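Local coordinates for Dye type peroxidase A (Streptomyces lividans 1326, PDB 6GZW), which is a haem-containing peroxidase of the dye-decolourising family, which probably uses hydrogen peroxide to oxidise dyes and related aromatic substrates, at residues D183-P188 against A261-E266; A240-D243 against R247-S250. All coordinates share one frame; numbering follows the deposited sequence.

Contact 1: residues D183-P188 against A261-E266; sequences DGTRNP and ATESTE. With HEM (protoporphyrin IX containing Fe), chain C.
Thr-185 and Glu-263 meet side chain to side chain where two loops, each folded into a type I beta turn, come together beside the haem propionates. The first turn, Gly-184 to Asn-187, begins on the last glycine of the GXXDG signature of dye-decolourising peroxidases, Gly-184, just after its Asp-183. Thr-185 OG1 donates to Glu-263 OE1 at 2.7 Å, reaching the anti lone pair of that oxygen, and the same oxygen is also bonded to the hydroxyl of Thr-174. Glu-263 comes in at a slant: CG sits between the backbone N and the carbonyl carbon (chi1 71°), with the chain extended beyond it, while the methyl CG2 of Thr-185 lies against the glutamate's CB and CG. The same turn also grips the haem through its backbone. Gly-184 N gives its hydrogen to HEM O2A at 2.8 Å, and Arg-186 N reaches HEM O1A of the same propionate at 3.0 Å. Arg-186 then bends at chi2 and chi3, laying its guanidinium edge-on to the second propionate, whose CGD lies in its plane. Arg-186 NE meets HEM O1D at 2.7 Å in a fairly straight bond (164°), and Arg-186 NH2 meets HEM O2D at 2.9 Å. An alanine here removes both donors and NH1, and would probably leave that propionate freer to turn and Glu-266 without its water-borne link. The link runs through water 1, which accepts from Arg-186 NH1 at 2.9 Å and donates to Glu-266 OE2 at 2.7 Å.

Contact 2: residues A240-D243 against R247-S250; sequences AQED and RRKS
Helix 238-245 ends and the chain doubles back alongside its last turns, bringing the CA atoms of Glu-242 and Arg-248 within 5.5 Å of each other. This part of the chain belongs to the C-terminal domain of the dye-decolourising peroxidase fold, one of its two ferredoxin-like domains of the dimeric alpha/beta-barrel clan, and Glu-242 holds it from the helix side. CG of Glu-242 lies anti to the carbonyl carbon (chi1 -71°), and the extended chain beyond it carries the carboxylate across to the returning backbone. There Glu-242 OE2 accepts from Lys-249 N at 2.7 Å. The bond is nearly straight at the hydrogen (166°), but the donor meets OE2 on its anti side and 31° out of the carboxylate plane. Glu-242 OE2 also packs on Arg-248 CA at 3.3 Å, while the guanidinium of Arg-248 leads away to a salt bridge with Asp-251. One residue earlier on the helix, Gln-241 slants across Lys-249, whose chain bends at chi3 so that CD and NZ both come up to the amide oxygen. Lys-249 NZ donates to Gln-241 OE1 at 2.8 Å, from a position tilted off the carbonyl plane. Because Gln-241 NE2 gives a hydrogen to the carbonyl of Trp-233, the amide is fixed with its oxygen facing the lysine. The ammonium group also bonds Met-179 O and, across the dimer interface, Thr-71 O of the second subunit. Water 3 extends the hold by one residue, donating to Glu-242 OE2 at 2.6 Å and accepting from Ser-250 N at 2.9 Å.

In the fold
Along the chain, contact 2 falls between the two segments of contact 1, and their centres lie about 14 Å apart. Two neighbouring arginines of 247-250 join them. Arg-247 reaches from contact 2 towards the haem, its side chain about 4 Å from the cofactor at the nearest atoms, and Arg-247 NH2 packs on Arg-186 CG at 3.6 Å. Arg-247 NH1 hydrogen-bonds Gly-252 O and, weakly, Glu-263 O at 3.2 Å. Arg-248 NH2 lies 3.0 Å from Ala-261 O. Contact 1 thus borders the propionate edge of the haem pocket, whereas contact 2 runs from that pocket to the second subunit.

Contact 1: residues D183-P188 against A261-E266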
ATOM      1  N   ASP A 183      17.134  -8.295   3.601  1.00 11.57           N
ATOM      2  CA  ASP A 183      16.636  -9.295   2.657  1.00 12.29           C
ATOM      3  C   ASP A 183      16.998  -8.869   1.217  1.00 12.67           C
ATOM      4  O   ASP A 183      16.498  -7.858   0.698  1.00 12.53           O
ATOM      5  CB  ASP A 183      15.112  -9.464   2.829  1.00 13.21           C
ATOM      6  CG  ASP A 183      14.558 -10.710   2.163  1.00 13.96           C
ATOM      7  OD1 ASP A 183      15.171 -11.215   1.182  1.00 14.44           O
ATOM      8  OD2 ASP A 183      13.514 -11.241   2.624  1.00 14.29           O
ATOM      9  N   GLY A 184      17.856  -9.656   0.584  1.00 12.50           N
ATOM     10  CA  GLY A 184      18.286  -9.406  -0.786  1.00 12.65           C
ATOM     11  C   GLY A 184      19.787  -9.414  -1.005  1.00 13.29           C
ATOM     12  O   GLY A 184      20.236  -9.347  -2.146  1.00 14.24           O
ATOM     13  N   THR A 185      20.581  -9.530   0.056  1.00 13.38           N
ATOM     14  CA  THR A 185      22.042  -9.436  -0.073  1.00 14.31           C
ATOM     15  C   THR A 185      22.616 -10.383  -1.137  1.00 14.81           C
ATOM     16  O   THR A 185      23.394  -9.950  -1.986  1.00 15.54           O
ATOM     17  CB  THR A 185      22.677  -9.767   1.283  1.00 13.66           C
ATOM     18  OG1 THR A 185      22.161  -8.860   2.266  1.00 13.10           O
ATOM     19  CG2 THR A 185      24.181  -9.711   1.227  1.00 13.98           C
ATOM     20  N   ARG A 186      22.232 -11.658  -1.085  1.00 15.51           N
ATOM     21  CA  ARG A 186      22.796 -12.687  -1.975  1.00 16.62           C
ATOM     22  C   ARG A 186      21.899 -12.982  -3.180  1.00 18.16           C
ATOM     23  O   ARG A 186      21.704 -14.124  -3.584  1.00 20.90           O
ATOM     24  CB  ARG A 186      23.155 -13.936  -1.178  1.00 17.01           C
ATOM     25  CG  ARG A 186      24.366 -13.707  -0.237  1.00 16.65           C
ATOM     26  CD  ARG A 186      25.644 -14.429  -0.693  1.00 16.42           C
ATOM     27  NE  ARG A 186      25.341 -15.849  -0.873  1.00 16.10           N
ATOM     28  CZ  ARG A 186      26.151 -16.740  -1.445  1.00 16.31           C
ATOM     29  NH1 ARG A 186      27.347 -16.375  -1.876  1.00 16.94           N
ATOM     30  NH2 ARG A 186      25.738 -17.990  -1.607  1.00 15.40           N
ATOM     31  N   ASN A 187      21.358 -11.923  -3.755  1.00 18.70           N
ATOM     32  CA  ASN A 187      20.524 -12.057  -4.929  1.00 19.53           C
ATOM     33  C   ASN A 187      21.455 -12.015  -6.121  1.00 20.32           C
ATOM     34  O   ASN A 187      22.217 -11.046  -6.246  1.00 21.58           O
ATOM     35  CB  ASN A 187      19.532 -10.896  -4.985  1.00 18.62           C
ATOM     36  CG  ASN A 187      18.490 -11.058  -6.068  1.00 19.47           C
ATOM     37  OD1 ASN A 187      18.012 -12.172  -6.330  1.00 19.62           O
ATOM     38  ND2 ASN A 187      18.097  -9.935  -6.675  1.00 17.47           N
ATOM     39  N   PRO A 188      21.385 -13.038  -7.006  1.00 20.41           N
ATOM     40  CA  PRO A 188      22.174 -12.977  -8.252  1.00 21.62           C
ATOM     41  C   PRO A 188      21.873 -11.739  -9.099  1.00 23.00           C
ATOM     42  O   PRO A 188      20.745 -11.237  -9.100  1.00 21.21           O
ATOM     43  CB  PRO A 188      21.822 -14.280  -8.969  1.00 21.30           C
ATOM     44  CG  PRO A 188      21.353 -15.209  -7.893  1.00 20.36           C
ATOM     45  CD  PRO A 188      20.659 -14.318  -6.893  1.00 20.10           C
ATOM     46  N   ALA A 261      32.651  -7.305  10.025  1.00 15.73           N
ATOM     47  CA  ALA A 261      31.982  -7.930   8.885  1.00 15.01           C
ATOM     48  C   ALA A 261      30.747  -7.120   8.525  1.00 13.23           C
ATOM     49  O   ALA A 261      30.137  -6.504   9.393  1.00 13.45           O
ATOM     50  CB  ALA A 261      31.578  -9.352   9.224  1.00 14.97           C
ATOM     51  N   THR A 262      30.379  -7.164   7.255  1.00 12.96           N
ATOM     52  CA  THR A 262      29.142  -6.557   6.743  1.00 13.56           C
ATOM     53  C   THR A 262      28.349  -7.607   5.977  1.00 14.02           C
ATOM     54  O   THR A 262      28.747  -8.759   5.894  1.00 13.95           O
ATOM     55  CB  THR A 262      29.495  -5.372   5.822  1.00 13.26           C
ATOM     56  OG1 THR A 262      30.167  -5.845   4.644  1.00 14.20           O
ATOM     57  CG2 THR A 262      30.392  -4.369   6.574  1.00 13.87           C
ATOM     58  N   GLU A 263      27.217  -7.209   5.380  1.00 14.41           N
ATOM     59  CA  GLU A 263      26.381  -8.147   4.650  1.00 15.32           C
ATOM     60  C   GLU A 263      27.114  -8.932   3.549  1.00 16.46           C
ATOM     61  O   GLU A 263      26.803 -10.104   3.340  1.00 16.93           O
ATOM     62  CB  GLU A 263      25.139  -7.429   4.065  1.00 16.35           C
ATOM     63  CG  GLU A 263      25.461  -6.504   2.913  1.00 16.07           C
ATOM     64  CD  GLU A 263      24.249  -5.776   2.344  1.00 17.21           C
ATOM     65  OE1 GLU A 263      23.180  -6.396   2.152  1.00 14.51           O
ATOM     66  OE2 GLU A 263      24.423  -4.581   2.025  1.00 20.87           O
ATOM     67  N   SER A 264      28.105  -8.315   2.898  1.00 15.78           N
ATOM     68  CA  SER A 264      28.838  -8.941   1.798  1.00 17.48           C
ATOM     69  C   SER A 264      29.960  -9.848   2.254  1.00 15.41           C
ATOM     70  O   SER A 264      30.509 -10.566   1.444  1.00 16.78           O
ATOM     71  CB  SER A 264      29.443  -7.872   0.876  1.00 19.67           C
ATOM     72  OG  SER A 264      30.383  -7.054   1.577  1.00 21.62           O
ATOM     73  N   THR A 265      30.321  -9.805   3.527  1.00 13.92           N
ATOM     74  CA  THR A 265      31.389 -10.664   4.023  1.00 13.42           C
ATOM     75  C   THR A 265      31.016 -12.127   3.761  1.00 14.09           C
ATOM     76  O   THR A 265      29.878 -12.568   4.017  1.00 13.89           O
ATOM     77  CB  THR A 265      31.612 -10.424   5.512  1.00 13.21           C
ATOM     78  OG1 THR A 265      32.091  -9.096   5.712  1.00 12.66           O
ATOM     79  CG2 THR A 265      32.650 -11.423   6.107  1.00 13.10           C
ATOM     80  N   GLU A 266      31.965 -12.902   3.250  1.00 14.23           N
ATOM     81  CA  GLU A 266      31.668 -14.293   2.897  1.00 14.96           C
ATOM     82  C   GLU A 266      31.391 -15.107   4.176  1.00 15.33           C
ATOM     83  O   GLU A 266      32.102 -14.974   5.197  1.00 16.09           O
ATOM     84  CB  GLU A 266      32.841 -14.918   2.114  1.00 15.84           C
ATOM     85  CG  GLU A 266      32.975 -14.451   0.663  1.00 16.49           C
ATOM     86  CD  GLU A 266      31.830 -14.865  -0.228  1.00 17.45           C
ATOM     87  OE1 GLU A 266      31.123 -15.860   0.071  1.00 18.71           O
ATOM     88  OE2 GLU A 266      31.631 -14.179  -1.242  1.00 20.63           O
TER
HETATM   89  CHA HEM C 501      18.211 -15.636   1.762  1.00 10.16           C
HETATM   90  CHB HEM C 501      14.412 -14.417   4.503  1.00 10.00           C
HETATM   91  CHC HEM C 501      11.682 -17.559   2.000  1.00 10.15           C
HETATM   92  CHD HEM C 501      15.468 -18.756  -0.717  1.00 10.57           C
HETATM   93  C1A HEM C 501      17.427 -15.039   2.715  1.00 10.27           C
HETATM   94  C2A HEM C 501      17.904 -14.109   3.686  1.00 10.63           C
HETATM   95  C3A HEM C 501      16.831 -13.780   4.448  1.00 10.79           C
HETATM   96  C4A HEM C 501      15.696 -14.506   3.959  1.00 10.25           C
HETATM   97  CMA HEM C 501      16.778 -12.803   5.599  1.00 11.03           C
HETATM   98  CAA HEM C 501      19.327 -13.595   3.856  1.00 11.27           C
HETATM   99  CBA HEM C 501      19.706 -12.337   3.089  1.00 11.81           C
HETATM  100  CGA HEM C 501      19.759 -12.585   1.619  1.00 12.79           C
HETATM  101  O1A HEM C 501      20.769 -13.083   1.052  1.00 12.80           O
HETATM  102  O2A HEM C 501      18.750 -12.312   0.908  1.00 12.77           O
HETATM  103  C1B HEM C 501      13.316 -15.164   4.032  1.00 10.07           C
HETATM  104  C2B HEM C 501      11.988 -15.041   4.533  1.00  9.79           C
HETATM  105  C3B HEM C 501      11.194 -15.914   3.858  1.00  9.85           C
HETATM  106  C4B HEM C 501      12.099 -16.591   2.880  1.00 10.15           C
HETATM  107  CMB HEM C 501      11.559 -14.140   5.652  1.00  9.86           C
HETATM  108  CAB HEM C 501       9.732 -16.119   3.932  1.00  9.86           C
HETATM  109  CBB HEM C 501       8.870 -15.196   4.323  1.00  9.80           C
HETATM  110  C1C HEM C 501      12.470 -18.202   1.071  1.00 10.56           C
HETATM  111  C2C HEM C 501      12.010 -19.201   0.174  1.00 10.98           C
HETATM  112  C3C HEM C 501      13.105 -19.557  -0.595  1.00 11.29           C
HETATM  113  C4C HEM C 501      14.211 -18.735  -0.173  1.00 10.58           C
HETATM  114  CMC HEM C 501      10.639 -19.795   0.085  1.00 11.26           C
HETATM  115  CAC HEM C 501      13.233 -20.595  -1.646  1.00 10.81           C
HETATM  116  CBC HEM C 501      12.471 -21.686  -1.815  1.00 11.13           C
HETATM  117  C1D HEM C 501      16.490 -17.917  -0.254  1.00 10.03           C
HETATM  118  C2D HEM C 501      17.805 -17.932  -0.922  1.00 10.20           C
HETATM  119  C3D HEM C 501      18.580 -17.069  -0.238  1.00 10.17           C
HETATM  120  C4D HEM C 501      17.708 -16.534   0.848  1.00 10.06           C
HETATM  121  CMD HEM C 501      18.202 -18.730  -2.161  1.00  9.84           C
HETATM  122  CAD HEM C 501      20.033 -16.744  -0.544  1.00 10.17           C
HETATM  123  CBD HEM C 501      20.998 -17.765   0.069  1.00 10.24           C
HETATM  124  CGD HEM C 501      22.410 -17.449  -0.315  1.00 10.87           C
HETATM  125  O1D HEM C 501      23.144 -16.761   0.449  1.00 11.87           O
HETATM  126  O2D HEM C 501      22.840 -17.856  -1.414  1.00 10.60           O
HETATM  127  NA  HEM C 501      16.097 -15.353   2.950  1.00 10.72           N
HETATM  128  NB  HEM C 501      13.329 -16.106   3.081  1.00 10.02           N
HETATM  129  NC  HEM C 501      13.795 -17.974   0.898  1.00 10.65           N
HETATM  130  ND  HEM C 501      16.496 -17.147   0.848  1.00 10.32           N
HETATM  131 FE   HEM C 501      14.979 -16.664   1.948  1.00 10.78          FE
HETATM  132  O   HOH W   1      28.994 -13.966  -1.841  1.00 19.56           O
HETATM  133  O   HOH W   2      14.431 -15.268   0.651  1.00 14.68           O

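Contact 2: residues A240-D243 against R247-S250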
ATOM      1  N   ALA A 240      17.867 -15.620  19.194  1.00 13.25           N
ATOM      2  CA  ALA A 240      17.087 -16.692  18.606  1.00 12.86           C
ATOM      3  C   ALA A 240      16.734 -16.372  17.156  1.00 12.41           C
ATOM      4  O   ALA A 240      16.811 -17.222  16.293  1.00 12.77           O
ATOM      5  CB  ALA A 240      15.844 -16.966  19.413  1.00 13.21           C
ATOM      6  N   GLN A 241      16.398 -15.121  16.910  1.00 11.78           N
ATOM      7  CA  GLN A 241      16.031 -14.706  15.554  1.00 11.11           C
ATOM      8  C   GLN A 241      17.221 -14.769  14.602  1.00 11.11           C
ATOM      9  O   GLN A 241      17.054 -15.149  13.432  1.00 10.43           O
ATOM     10  CB  GLN A 241      15.462 -13.300  15.576  1.00 11.46           C
ATOM     11  CG  GLN A 241      14.084 -13.185  16.178  1.00 11.13           C
ATOM     12  CD  GLN A 241      13.516 -11.774  16.036  1.00 11.50           C
ATOM     13  OE1 GLN A 241      14.246 -10.827  15.725  1.00 12.60           O
ATOM     14  NE2 GLN A 241      12.218 -11.613  16.303  1.00 12.79           N
ATOM     15  N   GLU A 242      18.405 -14.386  15.084  1.00 11.01           N
ATOM     16  CA  GLU A 242      19.586 -14.390  14.269  1.00 11.30           C
ATOM     17  C   GLU A 242      20.013 -15.840  13.978  1.00 11.43           C
ATOM     18  O   GLU A 242      20.462 -16.177  12.874  1.00 11.63           O
ATOM     19  CB  GLU A 242      20.701 -13.520  14.894  1.00 11.95           C
ATOM     20  CG  GLU A 242      20.335 -12.033  14.791  1.00 12.90           C
ATOM     21  CD  GLU A 242      21.369 -11.044  15.265  1.00 14.30           C
ATOM     22  OE1 GLU A 242      22.248 -11.396  16.081  1.00 15.56           O
ATOM     23  OE2 GLU A 242      21.276  -9.863  14.823  1.00 13.87           O
ATOM     24  N   ASP A 243      19.836 -16.730  14.949  1.00 12.32           N
ATOM     25  CA  ASP A 243      20.094 -18.170  14.668  1.00 13.02           C
ATOM     26  C   ASP A 243      19.157 -18.783  13.628  1.00 13.57           C
ATOM     27  O   ASP A 243      19.556 -19.695  12.930  1.00 12.97           O
ATOM     28  CB  ASP A 243      20.034 -19.025  15.950  1.00 14.58           C
ATOM     29  CG  ASP A 243      21.299 -18.943  16.763  1.00 14.68           C
ATOM     30  OD1 ASP A 243      22.307 -18.398  16.306  1.00 15.60           O
ATOM     31  OD2 ASP A 243      21.265 -19.390  17.922  1.00 17.83           O
ATOM     32  N   ARG A 247      22.294 -14.791   9.888  1.00 11.37           N
ATOM     33  CA  ARG A 247      22.807 -13.469   9.612  1.00 11.48           C
ATOM     34  C   ARG A 247      22.247 -12.489  10.644  1.00 11.87           C
ATOM     35  O   ARG A 247      21.160 -12.688  11.181  1.00 13.24           O
ATOM     36  CB  ARG A 247      22.396 -12.996   8.216  1.00 11.04           C
ATOM     37  CG  ARG A 247      23.139 -13.695   7.103  1.00 11.25           C
ATOM     38  CD  ARG A 247      22.626 -13.364   5.716  1.00 11.56           C
ATOM     39  NE  ARG A 247      23.416 -14.013   4.660  1.00 11.44           N
ATOM     40  CZ  ARG A 247      24.612 -13.589   4.227  1.00 11.26           C
ATOM     41  NH1 ARG A 247      25.197 -12.524   4.749  1.00 11.54           N
ATOM     42  NH2 ARG A 247      25.227 -14.243   3.222  1.00 11.63           N
ATOM     43  N   ARG A 248      23.015 -11.451  10.940  1.00 12.39           N
ATOM     44  CA  ARG A 248      22.645 -10.459  11.918  1.00 13.11           C
ATOM     45  C   ARG A 248      21.550  -9.548  11.376  1.00 12.48           C
ATOM     46  O   ARG A 248      21.528  -9.215  10.187  1.00 12.07           O
ATOM     47  CB  ARG A 248      23.854  -9.594  12.289  1.00 14.23           C
ATOM     48  CG  ARG A 248      25.032 -10.380  12.845  1.00 16.15           C
ATOM     49  CD  ARG A 248      25.999  -9.485  13.608  1.00 17.76           C
ATOM     50  NE  ARG A 248      26.811  -8.612  12.747  1.00 19.72           N
ATOM     51  CZ  ARG A 248      28.120  -8.754  12.504  1.00 19.67           C
ATOM     52  NH1 ARG A 248      28.821  -9.772  13.025  1.00 19.84           N
ATOM     53  NH2 ARG A 248      28.748  -7.863  11.733  1.00 20.97           N
ATOM     54  N   LYS A 249      20.669  -9.110  12.265  1.00 11.69           N
ATOM     55  CA  LYS A 249      19.592  -8.191  11.887  1.00 12.23           C
ATOM     56  C   LYS A 249      20.126  -6.782  11.664  1.00 12.84           C
ATOM     57  O   LYS A 249      19.641  -6.081  10.761  1.00 13.30           O
ATOM     58  CB  LYS A 249      18.472  -8.172  12.934  1.00 11.93           C
ATOM     59  CG  LYS A 249      17.790  -9.520  13.124  1.00 11.32           C
ATOM     60  CD  LYS A 249      16.479  -9.427  13.906  1.00 11.90           C
ATOM     61  CE  LYS A 249      15.308  -9.030  13.037  1.00 11.90           C
ATOM     62  NZ  LYS A 249      14.121  -8.723  13.863  1.00 12.14           N
ATOM     63  N   SER A 250      21.098  -6.356  12.467  1.00 13.12           N
ATOM     64  CA  SER A 250      21.585  -4.973  12.370  1.00 14.31           C
ATOM     65  C   SER A 250      22.122  -4.634  10.964  1.00 14.83           C
ATOM     66  O   SER A 250      21.769  -3.614  10.375  1.00 14.87           O
ATOM     67  CB  SER A 250      22.660  -4.701  13.430  1.00 14.86           C
ATOM     68  OG  SER A 250      23.692  -5.668  13.364  1.00 15.38           O
TER
HETATM   69  O   HOH W   3      21.429  -7.322  15.150  1.00 17.87           O